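Local coordinates for signal transduction histidine-protein kinase/phosphatase mprB (Mycobacterium hassiacum, PDB 6BLK) that probably autophosphorylates on a histidine with ATP as part of a two-component stress-response system, this chain being its ATP-binding kinase domain, at residues F103-S106 against R110-P113; L52-N57 against L82-Q87; L98-F103 against G131-D136. One frame throughout, in Å; residues are numbered along the deposited sequence.

Contact 1. Residues F103-S106 against R110-P113; sequences FFRS and RSMP. With ATP (adenosine-5'-triphosphate), chain E.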
loop_
_atom_site.group_PDB
_atom_site.type_symbol
_atom_site.label_atom_id
_atom_site.label_comp_id
_atom_site.label_asym_id
_atom_site.label_seq_id
_atom_site.Cartn_x
_atom_site.Cartn_y
_atom_site.Cartn_z
ATOM N N PHE A 103 -3.691 15.392 5.612
ATOM C CA PHE A 103 -4.357 16.452 4.872
ATOM C C PHE A 103 -3.621 16.814 3.587
ATOM O O PHE A 103 -3.912 17.836 2.960
ATOM C CB PHE A 103 -4.569 17.681 5.758
ATOM C CG PHE A 103 -5.138 17.339 7.108
ATOM C CD1 PHE A 103 -6.238 16.512 7.228
ATOM C CD2 PHE A 103 -4.547 17.807 8.248
ATOM C CE1 PHE A 103 -6.739 16.189 8.462
ATOM C CE2 PHE A 103 -5.026 17.456 9.509
ATOM C CZ PHE A 103 -6.113 16.652 9.617
ATOM N N PHE A 104 -2.693 15.978 3.148
ATOM C CA PHE A 104 -2.143 16.123 1.805
ATOM C C PHE A 104 -3.185 15.786 0.747
ATOM O O PHE A 104 -3.980 14.860 0.908
ATOM C CB PHE A 104 -0.923 15.224 1.621
ATOM C CG PHE A 104 -0.477 15.120 0.185
ATOM C CD1 PHE A 104 -0.013 16.240 -0.483
ATOM C CD2 PHE A 104 -0.543 13.921 -0.497
ATOM C CE1 PHE A 104 0.390 16.164 -1.796
ATOM C CE2 PHE A 104 -0.137 13.842 -1.799
ATOM C CZ PHE A 104 0.327 14.967 -2.452
ATOM N N ARG A 105 -3.206 16.595 -0.320
ATOM C CA ARG A 105 -4.070 16.380 -1.475
ATOM C C ARG A 105 -3.266 16.741 -2.716
ATOM O O ARG A 105 -2.825 17.888 -2.850
ATOM C CB ARG A 105 -5.327 17.251 -1.351
ATOM C CG ARG A 105 -6.567 16.721 -2.017
ATOM C CD ARG A 105 -7.773 17.518 -1.558
ATOM N NE ARG A 105 -8.990 17.069 -2.230
ATOM C CZ ARG A 105 -9.879 16.211 -1.742
ATOM N NH1 ARG A 105 -9.731 15.659 -0.544
ATOM N NH2 ARG A 105 -10.944 15.902 -2.465
ATOM N N SER A 106 -3.079 15.778 -3.622
ATOM C CA SER A 106 -2.331 16.012 -4.854
ATOM C C SER A 106 -3.152 16.790 -5.887
ATOM O O SER A 106 -4.296 16.439 -6.182
ATOM C CB SER A 106 -1.901 14.674 -5.452
ATOM O OG SER A 106 -1.141 14.866 -6.633
ATOM N N ARG A 110 -7.549 13.569 -9.320
ATOM C CA ARG A 110 -8.858 14.213 -9.299
ATOM C C ARG A 110 -9.424 14.212 -7.882
ATOM O O ARG A 110 -9.169 13.302 -7.084
ATOM C CB ARG A 110 -9.806 13.534 -10.289
ATOM C CG ARG A 110 -10.412 12.219 -9.869
ATOM C CD ARG A 110 -11.471 11.807 -10.900
ATOM N NE ARG A 110 -12.144 10.562 -10.543
ATOM C CZ ARG A 110 -13.267 10.479 -9.832
ATOM N NH1 ARG A 110 -13.868 11.578 -9.377
ATOM N NH2 ARG A 110 -13.795 9.283 -9.575
ATOM N N SER A 111 -10.148 15.275 -7.549
ATOM C CA SER A 111 -10.656 15.436 -6.194
ATOM C C SER A 111 -11.760 14.431 -5.917
ATOM O O SER A 111 -12.727 14.321 -6.682
ATOM C CB SER A 111 -11.178 16.865 -5.981
ATOM O OG SER A 111 -11.607 17.072 -4.635
ATOM N N MET A 112 -11.618 13.719 -4.804
ATOM C CA MET A 112 -12.526 12.675 -4.384
ATOM C C MET A 112 -12.791 12.785 -2.900
ATOM O O MET A 112 -11.957 13.307 -2.151
ATOM C CB MET A 112 -11.980 11.279 -4.699
ATOM C CG MET A 112 -11.766 11.033 -6.188
ATOM S SD MET A 112 -11.128 9.390 -6.503
ATOM C CE MET A 112 -12.600 8.390 -6.207
ATOM N N PRO A 113 -13.948 12.328 -2.440
ATOM C CA PRO A 113 -14.235 12.370 -1.005
ATOM C C PRO A 113 -13.159 11.631 -0.232
ATOM O O PRO A 113 -12.668 10.591 -0.665
ATOM C CB PRO A 113 -15.593 11.670 -0.888
ATOM C CG PRO A 113 -16.239 11.906 -2.219
ATOM C CD PRO A 113 -15.122 11.901 -3.226
HETATM P PG ATP E . -8.666 9.012 3.154
HETATM O O1G ATP E . -7.590 8.029 2.730
HETATM O O2G ATP E . -8.497 9.710 4.511
HETATM O O3G ATP E . -10.085 8.528 2.907
HETATM P PB ATP E . -7.463 10.385 0.865
HETATM O O1B ATP E . -7.761 11.710 0.185
HETATM O O2B ATP E . -7.611 9.093 0.139
HETATM O O3B ATP E . -8.496 10.261 2.123
HETATM P PA ATP E . -4.715 9.590 1.519
HETATM O O1A ATP E . -3.885 9.921 2.756
HETATM O O2A ATP E . -5.086 8.147 1.283
HETATM O O3A ATP E . -6.024 10.561 1.619
HETATM O "O5'" ATP E . -3.984 10.225 0.285
HETATM C "C5'" ATP E . -3.589 11.586 0.302
HETATM C "C4'" ATP E . -3.708 12.143 -1.111
HETATM O "O4'" ATP E . -2.629 11.584 -1.869
HETATM C "C3'" ATP E . -4.985 11.828 -1.899
HETATM O "O3'" ATP E . -6.043 12.774 -1.632
HETATM C "C2'" ATP E . -4.471 11.930 -3.322
HETATM O "O2'" ATP E . -4.363 13.299 -3.753
HETATM C "C1'" ATP E . -3.061 11.395 -3.211
HETATM N N9 ATP E . -2.951 9.952 -3.493
HETATM C C8 ATP E . -2.772 8.922 -2.599
HETATM N N7 ATP E . -2.667 7.735 -3.263
HETATM C C5 ATP E . -2.775 8.021 -4.580
HETATM C C6 ATP E . -2.711 7.217 -5.780
HETATM N N6 ATP E . -2.567 5.889 -5.667
HETATM N N1 ATP E . -2.838 7.843 -6.948
HETATM C C2 ATP E . -3.002 9.176 -7.038
HETATM N N3 ATP E . -3.048 9.984 -5.970
HETATM C C4 ATP E . -2.932 9.455 -4.730
#

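Contact 2. Residues L52-N57 against L82-Q87; sequences LNVLDN and LVITDQ. With MG (magnesium ion), chain F; ATP (adenosine-5'-triphosphate), chain E.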
loop_
_atom_site.group_PDB
_atom_site.type_symbol
_atom_site.label_atom_id
_atom_site.label_comp_id
_atom_site.label_asym_id
_atom_site.label_seq_id
_atom_site.Cartn_x
_atom_site.Cartn_y
_atom_site.Cartn_z
ATOM N N LEU A 52 -5.067 -2.087 3.358
ATOM C CA LEU A 52 -6.343 -1.657 2.771
ATOM C C LEU A 52 -6.304 -0.180 2.417
ATOM O O LEU A 52 -6.835 0.227 1.377
ATOM C CB LEU A 52 -7.493 -1.957 3.721
ATOM C CG LEU A 52 -8.891 -1.535 3.275
ATOM C CD1 LEU A 52 -9.227 -2.238 1.980
ATOM C CD2 LEU A 52 -9.904 -1.873 4.370
ATOM N N ASN A 53 -5.673 0.652 3.243
ATOM C CA ASN A 53 -5.638 2.067 2.906
ATOM C C ASN A 53 -4.860 2.315 1.617
ATOM O O ASN A 53 -5.231 3.189 0.821
ATOM C CB ASN A 53 -5.037 2.888 4.043
ATOM C CG ASN A 53 -5.982 3.036 5.232
ATOM O OD1 ASN A 53 -7.087 2.490 5.266
ATOM N ND2 ASN A 53 -5.537 3.778 6.218
ATOM N N VAL A 54 -3.773 1.566 1.395
ATOM C CA VAL A 54 -3.014 1.737 0.152
ATOM C C VAL A 54 -3.785 1.176 -1.025
ATOM O O VAL A 54 -3.847 1.809 -2.078
ATOM C CB VAL A 54 -1.604 1.122 0.255
ATOM C CG1 VAL A 54 -0.866 1.246 -1.066
ATOM C CG2 VAL A 54 -0.811 1.819 1.324
ATOM N N LEU A 55 -4.402 0.005 -0.860
ATOM C CA LEU A 55 -5.208 -0.568 -1.934
ATOM C C LEU A 55 -6.370 0.334 -2.276
ATOM O O LEU A 55 -6.733 0.453 -3.451
ATOM C CB LEU A 55 -5.722 -1.946 -1.564
ATOM C CG LEU A 55 -4.664 -3.042 -1.490
ATOM C CD1 LEU A 55 -5.329 -4.298 -0.965
ATOM C CD2 LEU A 55 -4.009 -3.321 -2.845
ATOM N N ASP A 56 -6.982 0.959 -1.267
ATOM C CA ASP A 56 -8.116 1.835 -1.525
ATOM C C ASP A 56 -7.708 3.020 -2.396
ATOM O O ASP A 56 -8.437 3.384 -3.328
ATOM C CB ASP A 56 -8.729 2.320 -0.218
ATOM C CG ASP A 56 -10.000 3.085 -0.438
ATOM O OD1 ASP A 56 -10.955 2.459 -0.946
ATOM O OD2 ASP A 56 -10.019 4.295 -0.115
ATOM N N ASN A 57 -6.538 3.624 -2.129
ATOM C CA ASN A 57 -6.048 4.722 -2.965
ATOM C C ASN A 57 -5.764 4.236 -4.367
ATOM O O ASN A 57 -6.099 4.913 -5.352
ATOM C CB ASN A 57 -4.777 5.357 -2.383
ATOM C CG ASN A 57 -5.021 6.061 -1.079
ATOM O OD1 ASN A 57 -6.151 6.458 -0.767
ATOM N ND2 ASN A 57 -3.955 6.220 -0.294
ATOM N N LEU A 82 6.656 -4.866 0.009
ATOM C CA LEU A 82 5.330 -4.871 -0.590
ATOM C C LEU A 82 5.255 -3.652 -1.491
ATOM O O LEU A 82 5.498 -2.530 -1.046
ATOM C CB LEU A 82 4.237 -4.845 0.482
ATOM C CG LEU A 82 2.782 -4.559 0.087
ATOM C CD1 LEU A 82 2.173 -5.654 -0.762
ATOM C CD2 LEU A 82 1.943 -4.383 1.356
ATOM N N VAL A 83 4.932 -3.870 -2.745
ATOM C CA VAL A 83 4.799 -2.771 -3.694
ATOM C C VAL A 83 3.411 -2.844 -4.273
ATOM O O VAL A 83 3.040 -3.856 -4.888
ATOM C CB VAL A 83 5.859 -2.806 -4.805
ATOM C CG1 VAL A 83 5.763 -1.546 -5.651
ATOM C CG2 VAL A 83 7.240 -2.912 -4.235
ATOM N N ILE A 84 2.646 -1.776 -4.088
ATOM C CA ILE A 84 1.292 -1.660 -4.630
ATOM C C ILE A 84 1.289 -0.555 -5.690
ATOM O O ILE A 84 1.731 0.579 -5.443
ATOM C CB ILE A 84 0.255 -1.395 -3.530
ATOM C CG1 ILE A 84 0.107 -2.625 -2.632
ATOM C CG2 ILE A 84 -1.090 -1.000 -4.136
ATOM C CD1 ILE A 84 -0.574 -2.374 -1.306
ATOM N N THR A 85 0.862 -0.912 -6.897
ATOM C CA THR A 85 1.023 -0.047 -8.045
ATOM C C THR A 85 -0.307 0.128 -8.748
ATOM O O THR A 85 -1.157 -0.772 -8.759
ATOM C CB THR A 85 2.031 -0.579 -9.094
ATOM O OG1 THR A 85 1.656 -1.905 -9.480
ATOM C CG2 THR A 85 3.425 -0.576 -8.590
ATOM N N ASP A 86 -0.472 1.298 -9.355
ATOM C CA ASP A 86 -1.655 1.553 -10.182
ATOM C C ASP A 86 -1.243 2.227 -11.481
ATOM O O ASP A 86 -0.067 2.493 -11.743
ATOM C CB ASP A 86 -2.693 2.393 -9.433
ATOM C CG ASP A 86 -2.144 3.725 -9.011
ATOM O OD1 ASP A 86 -1.709 4.512 -9.891
ATOM O OD2 ASP A 86 -2.091 3.963 -7.782
ATOM N N GLN A 87 -2.258 2.496 -12.324
ATOM C CA GLN A 87 -2.096 3.163 -13.604
ATOM C C GLN A 87 -2.762 4.527 -13.593
ATOM O O GLN A 87 -3.209 5.019 -14.628
ATOM C CB GLN A 87 -2.672 2.293 -14.712
ATOM C CG GLN A 87 -1.932 1.002 -14.910
ATOM C CD GLN A 87 -2.486 0.205 -16.076
ATOM O OE1 GLN A 87 -3.630 -0.240 -16.052
ATOM N NE2 GLN A 87 -1.676 0.032 -17.100
HETATM MG MG MG F . -6.855 7.335 1.020
HETATM P PG ATP E . -8.666 9.012 3.154
HETATM O O1G ATP E . -7.590 8.029 2.730
HETATM O O2G ATP E . -8.497 9.710 4.511
HETATM O O3G ATP E . -10.085 8.528 2.907
HETATM P PB ATP E . -7.463 10.385 0.865
HETATM O O1B ATP E . -7.761 11.710 0.185
HETATM O O2B ATP E . -7.611 9.093 0.139
HETATM O O3B ATP E . -8.496 10.261 2.123
HETATM P PA ATP E . -4.715 9.590 1.519
HETATM O O1A ATP E . -3.885 9.921 2.756
HETATM O O2A ATP E . -5.086 8.147 1.283
HETATM O O3A ATP E . -6.024 10.561 1.619
HETATM O "O5'" ATP E . -3.984 10.225 0.285
HETATM C "C5'" ATP E . -3.589 11.586 0.302
HETATM C "C4'" ATP E . -3.708 12.143 -1.111
HETATM O "O4'" ATP E . -2.629 11.584 -1.869
HETATM C "C3'" ATP E . -4.985 11.828 -1.899
HETATM O "O3'" ATP E . -6.043 12.774 -1.632
HETATM C "C2'" ATP E . -4.471 11.930 -3.322
HETATM O "O2'" ATP E . -4.363 13.299 -3.753
HETATM C "C1'" ATP E . -3.061 11.395 -3.211
HETATM N N9 ATP E . -2.951 9.952 -3.493
HETATM C C8 ATP E . -2.772 8.922 -2.599
HETATM N N7 ATP E . -2.667 7.735 -3.263
HETATM C C5 ATP E . -2.775 8.021 -4.580
HETATM C C6 ATP E . -2.711 7.217 -5.780
HETATM N N6 ATP E . -2.567 5.889 -5.667
HETATM N N1 ATP E . -2.838 7.843 -6.948
HETATM C C2 ATP E . -3.002 9.176 -7.038
HETATM N N3 ATP E . -3.048 9.984 -5.970
HETATM C C4 ATP E . -2.932 9.455 -4.730
HETATM O O HOH W 1 -6.316 5.545 1.995
HETATM O O HOH W 2 -8.869 6.514 0.445
#

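Contact 3. Residues L98-F103 against G131-D136; sequences LVFERF and GALRVD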
loop_
_atom_site.group_PDB
_atom_site.type_symbol
_atom_site.label_atom_id
_atom_site.label_comp_id
_atom_site.label_asym_id
_atom_site.label_seq_id
_atom_site.Cartn_x
_atom_site.Cartn_y
_atom_site.Cartn_z
ATOM N N LEU A 98 5.079 15.410 0.874
ATOM C CA LEU A 98 3.828 15.602 1.591
ATOM C C LEU A 98 3.051 14.309 1.712
ATOM O O LEU A 98 2.115 14.223 2.512
ATOM C CB LEU A 98 2.944 16.644 0.883
ATOM C CG LEU A 98 3.248 18.142 1.037
ATOM C CD1 LEU A 98 2.331 19.007 0.133
ATOM C CD2 LEU A 98 3.106 18.558 2.498
ATOM N N VAL A 99 3.423 13.296 0.937
ATOM C CA VAL A 99 2.733 12.026 1.020
ATOM C C VAL A 99 3.054 11.428 2.385
ATOM O O VAL A 99 4.205 11.475 2.850
ATOM C CB VAL A 99 3.160 11.099 -0.137
ATOM C CG1 VAL A 99 2.472 9.729 -0.043
ATOM C CG2 VAL A 99 2.842 11.714 -1.453
ATOM N N PHE A 100 2.043 10.870 3.023
ATOM C CA PHE A 100 2.036 10.284 4.341
ATOM C C PHE A 100 1.800 11.360 5.409
ATOM O O PHE A 100 1.628 10.995 6.563
ATOM C CB PHE A 100 3.306 9.457 4.657
ATOM C CG PHE A 100 3.652 8.438 3.605
ATOM C CD1 PHE A 100 2.812 7.368 3.370
ATOM C CD2 PHE A 100 4.779 8.574 2.816
ATOM C CE1 PHE A 100 3.097 6.435 2.392
ATOM C CE2 PHE A 100 5.077 7.640 1.840
ATOM C CZ PHE A 100 4.221 6.569 1.625
ATOM N N GLU A 101 1.722 12.649 5.065
ATOM C CA GLU A 101 1.311 13.680 6.023
ATOM C C GLU A 101 -0.199 13.876 5.985
ATOM O O GLU A 101 -0.803 13.895 4.910
ATOM C CB GLU A 101 1.987 15.013 5.728
ATOM C CG GLU A 101 3.447 15.076 6.094
ATOM C CD GLU A 101 3.678 15.718 7.448
ATOM O OE1 GLU A 101 3.047 16.766 7.737
ATOM O OE2 GLU A 101 4.488 15.164 8.223
ATOM N N ARG A 102 -0.799 14.071 7.155
ATOM C CA ARG A 102 -2.230 14.342 7.207
ATOM C C ARG A 102 -2.591 15.549 6.353
ATOM O O ARG A 102 -1.907 16.581 6.368
ATOM C CB ARG A 102 -2.701 14.574 8.644
ATOM C CG ARG A 102 -2.788 13.279 9.457
ATOM C CD ARG A 102 -3.287 13.533 10.875
ATOM N NE ARG A 102 -2.415 14.515 11.490
ATOM C CZ ARG A 102 -1.275 14.213 12.107
ATOM N NH1 ARG A 102 -0.889 12.946 12.229
ATOM N NH2 ARG A 102 -0.523 15.184 12.590
ATOM N N PHE A 103 -3.691 15.392 5.612
ATOM C CA PHE A 103 -4.357 16.452 4.872
ATOM C C PHE A 103 -3.621 16.814 3.587
ATOM O O PHE A 103 -3.912 17.836 2.960
ATOM C CB PHE A 103 -4.569 17.681 5.758
ATOM C CG PHE A 103 -5.138 17.339 7.108
ATOM C CD1 PHE A 103 -6.238 16.512 7.228
ATOM C CD2 PHE A 103 -4.547 17.807 8.248
ATOM C CE1 PHE A 103 -6.739 16.189 8.462
ATOM C CE2 PHE A 103 -5.026 17.456 9.509
ATOM C CZ PHE A 103 -6.113 16.652 9.617
ATOM N N GLY A 131 9.221 -0.918 9.904
ATOM C CA GLY A 131 9.377 -0.877 8.476
ATOM C C GLY A 131 9.764 0.499 7.968
ATOM O O GLY A 131 10.118 1.416 8.721
ATOM N N ALA A 132 9.713 0.623 6.649
ATOM C CA ALA A 132 10.033 1.841 5.942
ATOM C C ALA A 132 9.140 1.928 4.718
ATOM O O ALA A 132 8.640 0.926 4.210
ATOM C CB ALA A 132 11.513 1.899 5.517
ATOM N N LEU A 133 8.903 3.146 4.268
ATOM C CA LEU A 133 8.064 3.273 3.090
ATOM C C LEU A 133 8.506 4.459 2.255
ATOM O O LEU A 133 9.256 5.346 2.697
ATOM C CB LEU A 133 6.572 3.331 3.461
ATOM C CG LEU A 133 5.963 4.417 4.318
ATOM C CD1 LEU A 133 4.512 4.083 4.582
ATOM C CD2 LEU A 133 6.705 4.607 5.633
ATOM N N ARG A 134 8.103 4.398 0.994
ATOM C CA ARG A 134 8.440 5.457 0.066
ATOM C C ARG A 134 7.447 5.401 -1.079
ATOM O O ARG A 134 6.730 4.416 -1.262
ATOM C CB ARG A 134 9.874 5.340 -0.445
ATOM C CG ARG A 134 10.179 4.145 -1.259
ATOM C CD ARG A 134 11.610 4.219 -1.790
ATOM N NE ARG A 134 11.842 3.097 -2.681
ATOM C CZ ARG A 134 11.753 3.136 -4.010
ATOM N NH1 ARG A 134 11.486 4.262 -4.663
ATOM N NH2 ARG A 134 11.967 2.036 -4.704
ATOM N N VAL A 135 7.436 6.476 -1.847
ATOM C CA VAL A 135 6.526 6.642 -2.971
ATOM C C VAL A 135 7.364 6.928 -4.204
ATOM O O VAL A 135 8.413 7.579 -4.140
ATOM C CB VAL A 135 5.479 7.759 -2.692
ATOM C CG1 VAL A 135 6.159 9.052 -2.294
ATOM C CG2 VAL A 135 4.574 8.013 -3.911
ATOM N N ASP A 136 6.902 6.419 -5.349
ATOM C CA ASP A 136 7.604 6.592 -6.611
ATOM C C ASP A 136 6.563 6.433 -7.717
ATOM O O ASP A 136 5.404 6.134 -7.442
ATOM C CB ASP A 136 8.745 5.571 -6.728
ATOM C CG ASP A 136 9.890 6.024 -7.627
ATOM O OD1 ASP A 136 9.667 6.745 -8.628
ATOM O OD2 ASP A 136 11.038 5.614 -7.325
#

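Contact 1. Residues F103-S106 against R110-P113
The guanidinium group of Arg-105 meets Ser-111 and Met-112 at its edge, and one nitrogen, NH2, does the work. Arg-105 NH2 donates to Ser-111 OG at 2.6 Å, a nearly straight bond (N-H...O 166°) with the hydroxyl oxygen lying in the guanidinium plane. The same nitrogen gives a second bond to Met-112 O at 2.8 Å; this one is more bent, at 138°, the carbonyl oxygen is tilted out of the guanidinium plane, and the nitrogen stands above the carbonyl plane. Two acceptors on one terminal nitrogen, with NH1 bonded to the backbone oxygen of Gly-114, limit the turning of the planar group about its CD-NE bond. The other flat groups make their contacts within their own segments: one face of the Phe-104 ring carries the backbone N of Ser-106, and CG of Met-112 lies over one face of the Arg-110 guanidinium, both offset toward the rim.

Arg-105 reaches across because its chain is fully extended from CG to NE, starting from a CG anti to the backbone N (chi1 -151°). Beside it the backbone turns to the nucleotide: Ser-106 N donates to ATP O2' at 2.8 Å, and Phe-104 CE2 lies 3.4 Å from ATP O4', which approaches the ring obliquely. The OG of Ser-106 is bonded to Glu-95 and to the backbone of Ser-108, while Trp-61 NE1 binds Arg-110 O. The contact thus ties together two parts of the loop between strand 79-85 and helix 118-128, the ATP lid of the histidine kinase ATPase domain, at the ribose side of the nucleotide pocket.

Contact 2. Residues L52-N57 against L82-Q87
Ile-84 points from its strand toward the helix and meets Val-54 and Leu-55 with its far methyl. The two helix residues approach it differently: the Val-54 side chain crosses that of Ile-84 obliquely, whereas Leu-55 lies at about a right angle to it. Ile-84 CD1 is 3.6 Å from Val-54 CG1 and 3.9 Å from Leu-55 CD2, so the delta methyl touches one branch of each neighbour. The branch methyl Ile-84 CG2 also meets both, at 3.8 Å from the same Val-54 CG1. With CG1 anti to the backbone N (chi1 177°), Val-54 sends this methyl toward the strand. All three residues are buried; Val-54 also packs on Val-122 of helix 118-128, and Leu-55 on Leu-19 of helix 11-25.

One end of each segment reaches the nucleotide. Asn-57 OD1 binds the magnesium ion at 2.1 Å, and its ND2 donates to ATP O2A, so both ends of the amide are engaged and its rotation is fixed. Three phosphate oxygens and two waters complete six-fold coordination; Asn-53 O and Asp-56 OD2 accept from those waters. Across the site Asp-86 OD2 accepts a hydrogen bond from ATP N6 at 2.9 Å, while Asp-86 OD1 accepts from the backbone of Gly-88 and Thr-147. A helix bearing the metal-binding asparagine, packed on a strand followed directly by the aspartate that binds the adenine amino group, is characteristic of the Bergerat ATP-binding fold of histidine kinases, gyrase B and HSP90.

Contact 3. Residues L98-F103 against G131-D136
A type II beta turn from Leu-98 to Glu-101, closed by the bond from Glu-101 N to Leu-98 O, brings Val-99 and Phe-100 up to strand 132-137, with no hydrogen bond crossing between the two segments. Phe-100 and Leu-133 reach toward each other and meet in a CH-pi contact. Leu-133 CD1 stands over one face of the Phe-100 ring, 4.0 Å from its centroid and 30° off the normal. It is displaced toward one side of the ring, where Phe-100 CE1 lies 3.5 Å from Leu-133 CD1. Leu-133 CG lies above the same face, higher but less displaced from the centre than CD1. The opposite face is covered by Val-99 CG1, over the ring centre, so the ring is sandwiched between its own neighbour in the turn and the strand leucine. At its edge, Phe-100 CZ comes to 4.4 Å from Arg-134 C.

With chi1 at 62°, Leu-133 CG is flanked by its own N and C, a rotamer from which CD1 is presented to the ring. Alongside, Val-99 CB approaches Val-135 CG1 at 4.2 Å, a looser touch between buried side chains. Arg-134 points away from the turn and instead pairs along its own strand: Arg-134 NH1 forms a salt bridge with Asp-136 OD2 at 3.0 Å, using that oxygen's anti lone pair, in the guanidinium plane. Helix 118-128 adds Val-122 against Leu-133 and Lys-123 against Phe-100. The direct contact between turn and strand thus rests on apolar packing, without directional bonds between the two segments to set a register.

How the contacts relate
Contacts 1 and 3 share Phe-103, and their segments 98-103, 103-106 and 110-113 lie in one loop. Residues 98-103 pack the middle of that loop on strand 132-137, and the chain then continues through 103-106 to the ribose. The two contacts touch directly, Phe-104 CD1 lying 3.3 Å from Leu-98 CB and Phe-104 CE2 3.7 Å from Val-99 CG2, so the phenylalanine beside the ribose rests on the turn packed against the sheet. Contact 2 lies deeper, its centre about 16 Å from that of contact 1 and about 12 Å from that of contact 3, and touches neither. Contacts 1 and 2 meet through ATP, gripping the ribose on one hand and magnesium and adenine on the other; contacts 2 and 3 reach the same sheet.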